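Local atomic coordinates of PcyX_EBK42635 (Marine metagenome, PDB entry 5OWG), a protein that probably catalyses the ferredoxin-dependent four-electron reduction of biliverdin to phycoerythrobilin, as a phage-type member of the ferredoxin-dependent bilin reductase family. Residues A[22-25]-A[26-30]; A[52-55]-A[56-59]; A[196-199]-A[200-204]; A[209-212]-A[213-217]; A[222-225]-A[226-230]. One frame throughout, in Å; residues are numbered along the deposited sequence.

All five contacts are local but sample both layers around one antiparallel sheet. Interactions 1 and 2 touch where the end of helix 14-28 packs on the sheet: Asn-26 OD1 lies 3.1 Å from Trp-52 NE1. From the hairpin of interaction 2, Arg-58 NE reaches Gln-196 OE1 of interaction 3 at 2.8 Å. Interactions 4 and 5 sit on successive helices, centres about 12 Å apart, and meet through Met-213 SD and Cys-227 SG at 3.6 Å. Interactions 1 and 4, centres about 28 Å apart, lie on opposite sides of the chain's centre. In related reductases the bilin binds between the sheet and the C-terminal helices, the layer of interactions 3, 4 and 5.

Interaction 1: A[22-25]-A[26-30]; sequences IEVL and NNNLV
The flat amide of Asn-28 meets Val-24 O almost in its own plane: ND2 donates to Val-24 O over 3.1 Å with an N-H...O angle of 162°, from a direction tilted away from the carbonyl plane. The amide of Asn-26 has a different neighbour. Its ND2 lies alongside the methyl CG2 of Ile-22, 3.4 Å away, the two side chains pointing the same way, while its OD1 turns off to accept a hydrogen bond from the indole N-H of Trp-52. The third amide, that of Asn-27, approaches the carboxylate of Glu-23 with the two planes 65° apart, and Glu-23 OE2 stands 3.5 Å from Asn-27 OD1. Both are acceptors, so nothing bonds them. A bend in the Glu-23 chain (chi2 63°) brings the carboxylate near the amide of Asn-27.

On the buried side, Leu-25 CD2 packs against Leu-29 CD1 at 3.6 Å, and Trp-52 touches both leucines. Backbone bonds frame these pairs: Asn-26 N reaches Ile-22 O at 3.0 Å, and Leu-29 N reaches Leu-25 O at 2.9 Å. Val-24 O has in addition two weak bonds, from Asn-27 N and Asn-28 N. Toward its C-terminal end, helix 14-28 thus packs its leucines on the antiparallel sheet, with Val-24 and Asn-28 facing helix 161-179, in the bilin reductase fold.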
# COMPACT_ATOMS: atom_id res chain seq x y z
N ILE A 22 7.10 9.02 0.41
CA ILE A 22 7.02 9.49 -0.97
C ILE A 22 8.41 9.71 -1.54
O ILE A 22 8.65 9.48 -2.73
CB ILE A 22 6.17 10.77 -1.05
CG1 ILE A 22 4.72 10.47 -0.64
CG2 ILE A 22 6.19 11.35 -2.46
CD1 ILE A 22 3.87 11.70 -0.40
N GLU A 23 9.35 10.16 -0.71
CA GLU A 23 10.72 10.35 -1.19
C GLU A 23 11.34 9.03 -1.64
O GLU A 23 11.99 8.97 -2.68
CB GLU A 23 11.57 10.99 -0.09
CG GLU A 23 12.99 11.35 -0.52
CD GLU A 23 13.03 12.39 -1.63
OE1 GLU A 23 11.98 12.98 -1.92
OE2 GLU A 23 14.12 12.61 -2.20
N VAL A 24 11.13 7.97 -0.86
CA VAL A 24 11.68 6.66 -1.23
C VAL A 24 11.09 6.20 -2.56
O VAL A 24 11.82 5.76 -3.46
CB VAL A 24 11.41 5.64 -0.11
CG1 VAL A 24 11.84 4.24 -0.54
CG2 VAL A 24 12.15 6.05 1.16
N LEU A 25 9.77 6.31 -2.71
CA LEU A 25 9.13 5.83 -3.93
C LEU A 25 9.59 6.63 -5.14
O LEU A 25 9.77 6.07 -6.23
CB LEU A 25 7.60 5.89 -3.79
CG LEU A 25 6.99 4.97 -2.73
CD1 LEU A 25 5.53 5.31 -2.51
CD2 LEU A 25 7.13 3.51 -3.12
N ASN A 26 9.80 7.94 -4.98
CA ASN A 26 10.28 8.76 -6.09
C ASN A 26 11.72 8.41 -6.46
O ASN A 26 12.11 8.59 -7.62
CB ASN A 26 10.17 10.24 -5.74
CG ASN A 26 8.74 10.74 -5.73
OD1 ASN A 26 7.88 10.21 -6.45
ND2 ASN A 26 8.47 11.76 -4.94
N ASN A 27 12.51 7.92 -5.51
CA ASN A 27 13.92 7.65 -5.76
C ASN A 27 14.17 6.28 -6.38
O ASN A 27 15.28 6.05 -6.88
CB ASN A 27 14.71 7.74 -4.45
CG ASN A 27 15.17 9.15 -4.14
OD1 ASN A 27 14.57 10.13 -4.60
ND2 ASN A 27 16.24 9.27 -3.36
N ASN A 28 13.19 5.39 -6.38
CA ASN A 28 13.37 4.03 -6.89
C ASN A 28 12.38 3.67 -7.99
O ASN A 28 12.76 2.98 -8.94
CB ASN A 28 13.24 3.02 -5.74
CG ASN A 28 14.39 3.09 -4.76
OD1 ASN A 28 15.29 2.26 -4.78
ND2 ASN A 28 14.36 4.10 -3.89
N LEU A 29 11.14 4.10 -7.87
CA LEU A 29 10.09 3.78 -8.82
C LEU A 29 9.75 5.02 -9.66
O LEU A 29 10.34 6.09 -9.49
CB LEU A 29 8.85 3.26 -8.09
CG LEU A 29 9.08 2.11 -7.11
CD1 LEU A 29 7.86 1.89 -6.25
CD2 LEU A 29 9.44 0.86 -7.87
N VAL A 30 8.80 4.85 -10.57
CA VAL A 30 8.28 5.94 -11.38
C VAL A 30 6.77 6.01 -11.17
O VAL A 30 6.09 4.98 -11.22
CB VAL A 30 8.61 5.76 -12.87
CG1 VAL A 30 8.04 6.91 -13.69
CG2 VAL A 30 10.12 5.67 -13.05

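Interaction 2: A[52-55]-A[56-59]; sequences WNNR and YIRR
Asn-54 OD1 is gripped by two backbone N-H groups, those of Tyr-56 and Ile-57, each nitrogen 2.7 Å away. This is an Asx turn built into the tight reversal of a beta hairpin, with Arg-55 and Tyr-56 as the two loop residues of a type I turn between strands 47-53 and 57-67. The two donors use the oxygen differently: Ile-57 N comes nearly along the C=O axis, whereas Tyr-56 N lies 51° out of the carbonyl plane. OD1 reaches both because CG of Asn-54 sits between its own backbone N and carbonyl carbon (chi1 74°), which folds the amide over the turn. The main chain closes the same corner. Asn-54 N donates to Ile-57 O over 2.9 Å. A weak bond of 3.2 Å returns from Ile-57 N to Asn-54 O.

Just past the turn, Arg-58 and Arg-59 both face Phe-81 in a classic beta bulge. The side chain of Arg-58 reaches Gln-196 of helix 189-204, and that of Arg-59 forms a salt bridge with Glu-34. At the tip, the extended chain of Arg-55 lies over Tyr-56, its guanidinium only 16° from parallel to the ring and anchored beyond it by a salt bridge to Glu-184. Tyr-56 OH sits over one face of that guanidinium, and Arg-55 CG stands above the ring centre, 4.0 Å from the centroid, in a CH-pi contact.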
# COMPACT_ATOMS: atom_id res chain seq x y z
N TRP A 52 3.03 4.01 -8.16
CA TRP A 52 4.32 3.91 -8.82
C TRP A 52 4.53 2.48 -9.28
O TRP A 52 3.83 1.55 -8.85
CB TRP A 52 5.49 4.30 -7.90
CG TRP A 52 5.47 5.70 -7.35
CD1 TRP A 52 6.30 6.73 -7.70
CD2 TRP A 52 4.60 6.22 -6.34
NE1 TRP A 52 6.00 7.85 -6.97
CE2 TRP A 52 4.96 7.57 -6.13
CE3 TRP A 52 3.56 5.67 -5.59
CZ2 TRP A 52 4.31 8.38 -5.20
CZ3 TRP A 52 2.91 6.48 -4.67
CH2 TRP A 52 3.29 7.82 -4.48
N ASN A 53 5.50 2.29 -10.17
CA ASN A 53 5.95 0.96 -10.52
C ASN A 53 7.34 1.05 -11.15
O ASN A 53 7.78 2.12 -11.56
CB ASN A 53 4.98 0.26 -11.48
CG ASN A 53 4.81 1.00 -12.80
OD1 ASN A 53 5.71 1.72 -13.24
ND2 ASN A 53 3.66 0.83 -13.43
N ASN A 54 8.02 -0.09 -11.19
CA ASN A 54 9.24 -0.22 -11.96
C ASN A 54 9.31 -1.65 -12.50
O ASN A 54 8.37 -2.43 -12.36
CB ASN A 54 10.48 0.15 -11.12
CG ASN A 54 10.84 -0.90 -10.08
OD1 ASN A 54 10.24 -1.97 -10.01
ND2 ASN A 54 11.85 -0.59 -9.27
N ARG A 55 10.44 -1.97 -13.14
CA ARG A 55 10.62 -3.29 -13.73
C ARG A 55 10.27 -4.40 -12.75
O ARG A 55 9.67 -5.41 -13.14
CB ARG A 55 12.06 -3.44 -14.23
CG ARG A 55 12.50 -4.88 -14.49
CD ARG A 55 13.89 -4.94 -15.12
NE ARG A 55 14.39 -6.30 -15.24
CZ ARG A 55 15.63 -6.62 -15.58
NH1 ARG A 55 16.52 -5.67 -15.83
NH2 ARG A 55 16.00 -7.90 -15.65
N TYR A 56 10.62 -4.22 -11.48
CA TYR A 56 10.51 -5.30 -10.51
C TYR A 56 9.23 -5.25 -9.70
O TYR A 56 8.83 -6.27 -9.12
CB TYR A 56 11.71 -5.27 -9.57
CG TYR A 56 13.05 -5.28 -10.29
CD1 TYR A 56 13.59 -6.46 -10.77
CD2 TYR A 56 13.76 -4.11 -10.49
CE1 TYR A 56 14.80 -6.48 -11.43
CE2 TYR A 56 14.98 -4.11 -11.14
CZ TYR A 56 15.49 -5.30 -11.61
OH TYR A 56 16.70 -5.32 -12.27
N ILE A 57 8.56 -4.10 -9.63
CA ILE A 57 7.36 -3.91 -8.82
C ILE A 57 6.27 -3.40 -9.75
O ILE A 57 6.31 -2.25 -10.19
CB ILE A 57 7.60 -2.94 -7.66
CG1 ILE A 57 8.65 -3.51 -6.69
CG2 ILE A 57 6.30 -2.64 -6.92
CD1 ILE A 57 9.38 -2.45 -5.90
N ARG A 58 5.29 -4.26 -10.05
CA ARG A 58 4.24 -3.87 -10.99
C ARG A 58 3.35 -2.77 -10.42
O ARG A 58 2.84 -1.94 -11.18
CB ARG A 58 3.39 -5.08 -11.39
CG ARG A 58 2.49 -5.64 -10.29
CD ARG A 58 1.55 -6.69 -10.86
NE ARG A 58 0.70 -7.28 -9.83
CZ ARG A 58 -0.48 -6.79 -9.45
NH1 ARG A 58 -0.98 -5.70 -10.02
NH2 ARG A 58 -1.17 -7.41 -8.50
N ARG A 59 3.15 -2.74 -9.10
CA ARG A 59 2.24 -1.76 -8.53
C ARG A 59 2.66 -1.39 -7.11
O ARG A 59 2.88 -2.27 -6.27
CB ARG A 59 0.80 -2.28 -8.53
CG ARG A 59 -0.22 -1.25 -8.07
CD ARG A 59 -1.64 -1.74 -8.30
NE ARG A 59 -2.63 -0.68 -8.05
CZ ARG A 59 -3.24 -0.46 -6.89
NH1 ARG A 59 -2.98 -1.23 -5.84
NH2 ARG A 59 -4.11 0.52 -6.78

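Interaction 3: A[196-199]-A[200-204]; sequences QNYY and SEHQQ
Tyr-198 and His-202 meet obliquely, one turn apart on the outer flank of helix 189-204, a helix that packs across the antiparallel sheet of the reductase. With its CG opposite the backbone N (chi1 -178°), Tyr-198 holds its ring out from the helix, tipped slightly toward the next turn, where His-202 CD2 comes over one ring face, 3.5 Å above the plane and displaced toward the rim. The rings are neither parallel nor perpendicular: their planes make 55° and their centroids lie 4.7 Å apart. The imidazole also meets the backbone, for Tyr-198 O lies at its edge, in the ring plane.

Tyr-199 takes the same anti conformation, but on the flank that touches Ile-90. Beside it Gln-203, extended beyond CG, points the same way, its amide turned well out of the plane of the ring. The model brings Gln-203 OE1 implausibly near the phenol carbon, so the detail of this meeting is doubtful. The neighbouring backbone bond, from Gln-203 N to Tyr-199 O, is weak, whereas Glu-201 N to Asn-197 O is short at 2.7 Å and nearly straight.

Ser-200 is buried against Phe-81 and Phe-232 and folds its hydroxyl back onto the helix. OG lies opposite its carbonyl carbon (chi1 -66°), a position from which it can reach one turn back. Gln-196 O thus accepts two bonds from a single residue, from Ser-200 N at 3.0 Å and from Ser-200 OG at 3.2 Å, arriving on opposite faces of the carbonyl plane.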
# COMPACT_ATOMS: atom_id res chain seq x y z
N GLN A 196 -1.10 -13.55 -5.99
CA GLN A 196 -1.36 -12.15 -5.68
C GLN A 196 -2.86 -11.86 -5.66
O GLN A 196 -3.33 -11.09 -4.82
CB GLN A 196 -0.64 -11.24 -6.68
CG GLN A 196 0.87 -11.28 -6.55
CD GLN A 196 1.56 -10.26 -7.43
OE1 GLN A 196 0.93 -9.61 -8.27
NE2 GLN A 196 2.87 -10.10 -7.24
N ASN A 197 -3.62 -12.46 -6.58
CA ASN A 197 -5.06 -12.27 -6.59
C ASN A 197 -5.69 -12.82 -5.31
O ASN A 197 -6.49 -12.15 -4.65
CB ASN A 197 -5.67 -12.95 -7.82
CG ASN A 197 -5.36 -12.20 -9.10
OD1 ASN A 197 -4.61 -11.23 -9.10
ND2 ASN A 197 -5.94 -12.66 -10.20
N TYR A 198 -5.35 -14.07 -4.95
CA TYR A 198 -5.85 -14.66 -3.72
C TYR A 198 -5.66 -13.71 -2.54
O TYR A 198 -6.52 -13.61 -1.66
CB TYR A 198 -5.15 -15.99 -3.46
CG TYR A 198 -5.62 -16.73 -2.22
CD1 TYR A 198 -6.75 -17.54 -2.26
CD2 TYR A 198 -4.93 -16.62 -1.02
CE1 TYR A 198 -7.18 -18.22 -1.13
CE2 TYR A 198 -5.35 -17.30 0.11
CZ TYR A 198 -6.47 -18.09 0.05
OH TYR A 198 -6.89 -18.76 1.17
N TYR A 199 -4.53 -13.01 -2.50
CA TYR A 199 -4.31 -11.99 -1.48
C TYR A 199 -5.27 -10.82 -1.66
O TYR A 199 -5.72 -10.22 -0.68
CB TYR A 199 -2.86 -11.52 -1.53
CG TYR A 199 -2.56 -10.29 -0.69
CD1 TYR A 199 -2.79 -9.01 -1.19
CD2 TYR A 199 -2.02 -10.41 0.58
CE1 TYR A 199 -2.51 -7.89 -0.43
CE2 TYR A 199 -1.74 -9.29 1.34
CZ TYR A 199 -1.98 -8.04 0.83
OH TYR A 199 -1.71 -6.92 1.59
N SER A 200 -5.58 -10.47 -2.92
CA SER A 200 -6.49 -9.36 -3.17
C SER A 200 -7.93 -9.73 -2.84
O SER A 200 -8.68 -8.91 -2.30
CB SER A 200 -6.37 -8.92 -4.63
OG SER A 200 -5.09 -8.37 -4.89
N GLU A 201 -8.33 -10.96 -3.15
CA GLU A 201 -9.65 -11.44 -2.76
C GLU A 201 -9.85 -11.31 -1.26
O GLU A 201 -10.82 -10.69 -0.79
CB GLU A 201 -9.83 -12.90 -3.20
CG GLU A 201 -10.86 -13.68 -2.39
CD GLU A 201 -11.07 -15.08 -2.93
OE1 GLU A 201 -10.30 -15.50 -3.82
OE2 GLU A 201 -12.01 -15.77 -2.47
N HIS A 202 -8.94 -11.89 -0.47
CA HIS A 202 -9.10 -11.92 0.98
C HIS A 202 -9.01 -10.53 1.61
O HIS A 202 -9.53 -10.35 2.72
CB HIS A 202 -8.06 -12.84 1.60
CG HIS A 202 -8.52 -14.26 1.75
ND1 HIS A 202 -9.19 -14.71 2.86
CD2 HIS A 202 -8.40 -15.32 0.92
CE1 HIS A 202 -9.47 -15.99 2.72
NE2 HIS A 202 -9.01 -16.39 1.54
N GLN A 203 -8.37 -9.57 0.95
CA GLN A 203 -8.23 -8.24 1.53
C GLN A 203 -9.16 -7.20 0.91
O GLN A 203 -9.38 -6.15 1.52
CB GLN A 203 -6.78 -7.74 1.42
CG GLN A 203 -6.53 -6.50 2.27
CD GLN A 203 -5.11 -6.39 2.77
OE1 GLN A 203 -4.24 -7.17 2.37
NE2 GLN A 203 -4.87 -5.43 3.65
N GLN A 204 -9.69 -7.45 -0.29
CA GLN A 204 -10.74 -6.58 -0.81
C GLN A 204 -11.93 -6.55 0.13
O GLN A 204 -12.49 -5.48 0.40
CB GLN A 204 -11.18 -7.04 -2.20
CG GLN A 204 -10.56 -6.27 -3.36
CD GLN A 204 -11.22 -6.59 -4.68
OE1 GLN A 204 -12.37 -7.03 -4.72
NE2 GLN A 204 -10.50 -6.38 -5.78

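Interaction 4: A[209-212]-A[213-217]; sequences TPRV and MQSLG
Residues 210-215 form a short helix, with Gln-214 N bonded to Pro-210 O at 2.7 Å and Ser-215 N to Arg-211 O at 2.6 Å, and it unwinds in a Schellman motif at Gly-217, which bonds back to Gln-214 O and whose positive phi of 80° suits a residue without a side chain.

Among the side chains, Ser-215 turns back on the helix. Its OG lies opposite the carbonyl carbon (chi1 -47°) and donates to Arg-211 O over a short 2.5 Å, from 43° above the carbonyl plane. One carbonyl oxygen therefore takes up both the amide and the hydroxyl of the same serine, so the hydroxyl finds its acceptor within its own helix.

On another flank Thr-209 and Met-213 run side by side, pointing the same way. The methyl CG2 of Thr-209 touches Met-213 SD at 3.6 Å and CG at 3.9 Å. The methionine extends as far as its sulfur and then bends, which sets the terminal methyl off to one side.

The buried residues tie this short helix to its surroundings. Met-213 is inserted against Ile-223, Phe-226 and Cys-227 of helix 220-229, and Leu-216 rests on Val-65 and Val-67 of strand 57-67 and on Leu-73 and Met-75 of strand 73-82.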
# COMPACT_ATOMS: atom_id res chain seq x y z
N THR A 209 -12.28 -2.54 5.79
CA THR A 209 -11.97 -1.36 4.99
C THR A 209 -13.21 -0.47 4.80
O THR A 209 -13.15 0.73 5.05
CB THR A 209 -11.39 -1.75 3.62
OG1 THR A 209 -10.22 -2.54 3.80
CG2 THR A 209 -11.04 -0.50 2.81
N PRO A 210 -14.33 -1.05 4.35
CA PRO A 210 -15.54 -0.22 4.20
C PRO A 210 -15.90 0.57 5.45
O PRO A 210 -16.33 1.73 5.34
CB PRO A 210 -16.63 -1.25 3.85
CG PRO A 210 -16.01 -2.60 4.01
CD PRO A 210 -14.55 -2.40 3.82
N ARG A 211 -15.74 -0.01 6.64
CA ARG A 211 -16.12 0.70 7.86
C ARG A 211 -15.20 1.89 8.11
O ARG A 211 -15.67 3.00 8.40
CB ARG A 211 -16.11 -0.25 9.06
CG ARG A 211 -16.55 0.43 10.35
CD ARG A 211 -16.82 -0.55 11.48
NE ARG A 211 -18.24 -0.59 11.85
CZ ARG A 211 -19.07 -1.59 11.60
NH1 ARG A 211 -20.34 -1.50 11.98
NH2 ARG A 211 -18.66 -2.69 10.98
N VAL A 212 -13.89 1.69 7.99
CA VAL A 212 -12.96 2.80 8.20
C VAL A 212 -13.20 3.88 7.16
O VAL A 212 -13.24 5.08 7.47
CB VAL A 212 -11.50 2.31 8.21
CG1 VAL A 212 -11.24 1.41 9.40
CG2 VAL A 212 -11.15 1.59 6.92
N MET A 213 -13.38 3.49 5.90
CA MET A 213 -13.68 4.47 4.86
C MET A 213 -14.99 5.18 5.15
O MET A 213 -15.11 6.40 4.95
CB MET A 213 -13.72 3.79 3.49
CG MET A 213 -12.41 3.13 3.10
SD MET A 213 -12.42 2.52 1.40
CE MET A 213 -12.45 4.07 0.49
N GLN A 214 -16.00 4.44 5.62
CA GLN A 214 -17.21 5.08 6.13
C GLN A 214 -16.87 5.98 7.32
O GLN A 214 -17.43 7.07 7.46
CB GLN A 214 -18.24 4.03 6.53
CG GLN A 214 -19.13 3.57 5.39
CD GLN A 214 -20.04 2.42 5.79
OE1 GLN A 214 -19.73 1.66 6.70
NE2 GLN A 214 -21.17 2.29 5.10
N SER A 215 -15.96 5.53 8.19
CA SER A 215 -15.50 6.37 9.28
C SER A 215 -14.86 7.65 8.75
O SER A 215 -15.14 8.75 9.23
CB SER A 215 -14.52 5.60 10.17
OG SER A 215 -15.02 4.31 10.47
N LEU A 216 -13.99 7.51 7.75
CA LEU A 216 -13.33 8.67 7.15
C LEU A 216 -14.31 9.61 6.45
O LEU A 216 -13.90 10.70 6.02
CB LEU A 216 -12.26 8.22 6.15
CG LEU A 216 -10.85 7.88 6.65
CD1 LEU A 216 -10.22 9.05 7.41
CD2 LEU A 216 -10.83 6.62 7.51
N GLY A 217 -15.58 9.23 6.32
CA GLY A 217 -16.56 10.10 5.69
C GLY A 217 -16.52 10.09 4.18
O GLY A 217 -16.88 11.09 3.55

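Interaction 5: A[222-225]-A[226-230]; sequences DIKL and FCSDN
Ser-228 OG stands 2.8 Å from two acceptors, the carbonyl Lys-224 O one turn back and the carboxylate oxygen Asp-229 OD1 next door, and its single proton can serve either. The hydroxyl lies between the serine's own backbone N and carbonyl carbon (chi1 63°), which aims it at both. Over this corner folds Lys-224: a bend at chi2 of 58° brings NZ within 3.6 Å of Ser-228 CB. On another flank, Ile-223 CG2 touches Cys-227 SG at 4.0 Å.

These side chains ride on the last turns of helix 220-229, in the C-terminal helical layer of the bilin reductase fold. Its backbone bonds are firm here, Phe-226 N to Asp-222 O at 2.6 Å and Cys-227 N to Ile-223 O at 2.8 Å, whereas the one from Ser-228 N to Lys-224 O is weak.

Further out, on the inward side of the helix, the ring of Phe-226 meets Phe-40 edge-to-face and also contacts Trp-47 of strand 47-53. Beyond the helix end, the amide of Asn-230 bonds to Arg-39, Glu-34 and Pro-35 O, and Arg-39 adds a long, weak ion pair to Asp-229.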
# COMPACT_ATOMS: atom_id res chain seq x y z
N ASP A 222 -18.31 5.93 -3.90
CA ASP A 222 -16.87 5.92 -4.16
C ASP A 222 -16.19 4.76 -3.44
O ASP A 222 -15.28 4.13 -3.99
CB ASP A 222 -16.25 7.25 -3.71
CG ASP A 222 -16.74 8.43 -4.54
OD1 ASP A 222 -17.61 8.23 -5.41
OD2 ASP A 222 -16.25 9.55 -4.31
N ILE A 223 -16.62 4.46 -2.22
CA ILE A 223 -16.05 3.35 -1.46
C ILE A 223 -16.14 2.06 -2.26
O ILE A 223 -15.13 1.39 -2.52
CB ILE A 223 -16.74 3.21 -0.09
CG1 ILE A 223 -16.36 4.38 0.82
CG2 ILE A 223 -16.37 1.89 0.58
CD1 ILE A 223 -17.22 4.52 2.06
N LYS A 224 -17.35 1.68 -2.67
CA LYS A 224 -17.52 0.45 -3.44
C LYS A 224 -16.78 0.54 -4.77
O LYS A 224 -16.26 -0.47 -5.26
CB LYS A 224 -19.01 0.17 -3.67
CG LYS A 224 -19.29 -0.88 -4.75
CD LYS A 224 -18.63 -2.22 -4.47
CE LYS A 224 -18.64 -3.09 -5.72
NZ LYS A 224 -17.95 -4.39 -5.52
N LEU A 225 -16.72 1.73 -5.37
CA LEU A 225 -15.95 1.92 -6.59
C LEU A 225 -14.46 1.72 -6.34
O LEU A 225 -13.78 0.97 -7.06
CB LEU A 225 -16.21 3.32 -7.14
CG LEU A 225 -16.47 3.53 -8.64
CD1 LEU A 225 -17.59 2.66 -9.15
CD2 LEU A 225 -16.81 4.99 -8.87
N PHE A 226 -13.93 2.37 -5.30
CA PHE A 226 -12.50 2.30 -4.99
C PHE A 226 -12.09 0.90 -4.55
O PHE A 226 -11.09 0.35 -5.03
CB PHE A 226 -12.17 3.33 -3.92
CG PHE A 226 -10.74 3.30 -3.45
CD1 PHE A 226 -9.74 3.91 -4.19
CD2 PHE A 226 -10.41 2.69 -2.25
CE1 PHE A 226 -8.43 3.89 -3.75
CE2 PHE A 226 -9.10 2.67 -1.81
CZ PHE A 226 -8.11 3.27 -2.56
N CYS A 227 -12.85 0.30 -3.63
CA CYS A 227 -12.46 -0.99 -3.06
C CYS A 227 -12.40 -2.09 -4.11
O CYS A 227 -11.64 -3.05 -3.95
CB CYS A 227 -13.42 -1.38 -1.94
SG CYS A 227 -13.24 -0.41 -0.43
N SER A 228 -13.19 -1.98 -5.18
CA SER A 228 -13.29 -3.06 -6.15
C SER A 228 -12.36 -2.89 -7.35
O SER A 228 -11.95 -3.89 -7.94
CB SER A 228 -14.74 -3.16 -6.66
OG SER A 228 -15.13 -1.98 -7.34
N ASP A 229 -12.01 -1.66 -7.72
CA ASP A 229 -11.32 -1.39 -8.97
C ASP A 229 -9.93 -0.80 -8.82
O ASP A 229 -9.10 -1.00 -9.71
CB ASP A 229 -12.15 -0.44 -9.84
CG ASP A 229 -13.52 -0.99 -10.16
OD1 ASP A 229 -13.81 -2.14 -9.78
OD2 ASP A 229 -14.31 -0.26 -10.80
N ASN A 230 -9.64 -0.08 -7.72
CA ASN A 230 -8.40 0.67 -7.63
C ASN A 230 -7.71 0.48 -6.28
O ASN A 230 -6.92 1.34 -5.88
CB ASN A 230 -8.67 2.16 -7.86
CG ASN A 230 -8.98 2.48 -9.31
OD1 ASN A 230 -10.14 2.57 -9.70
ND2 ASN A 230 -7.93 2.63 -10.12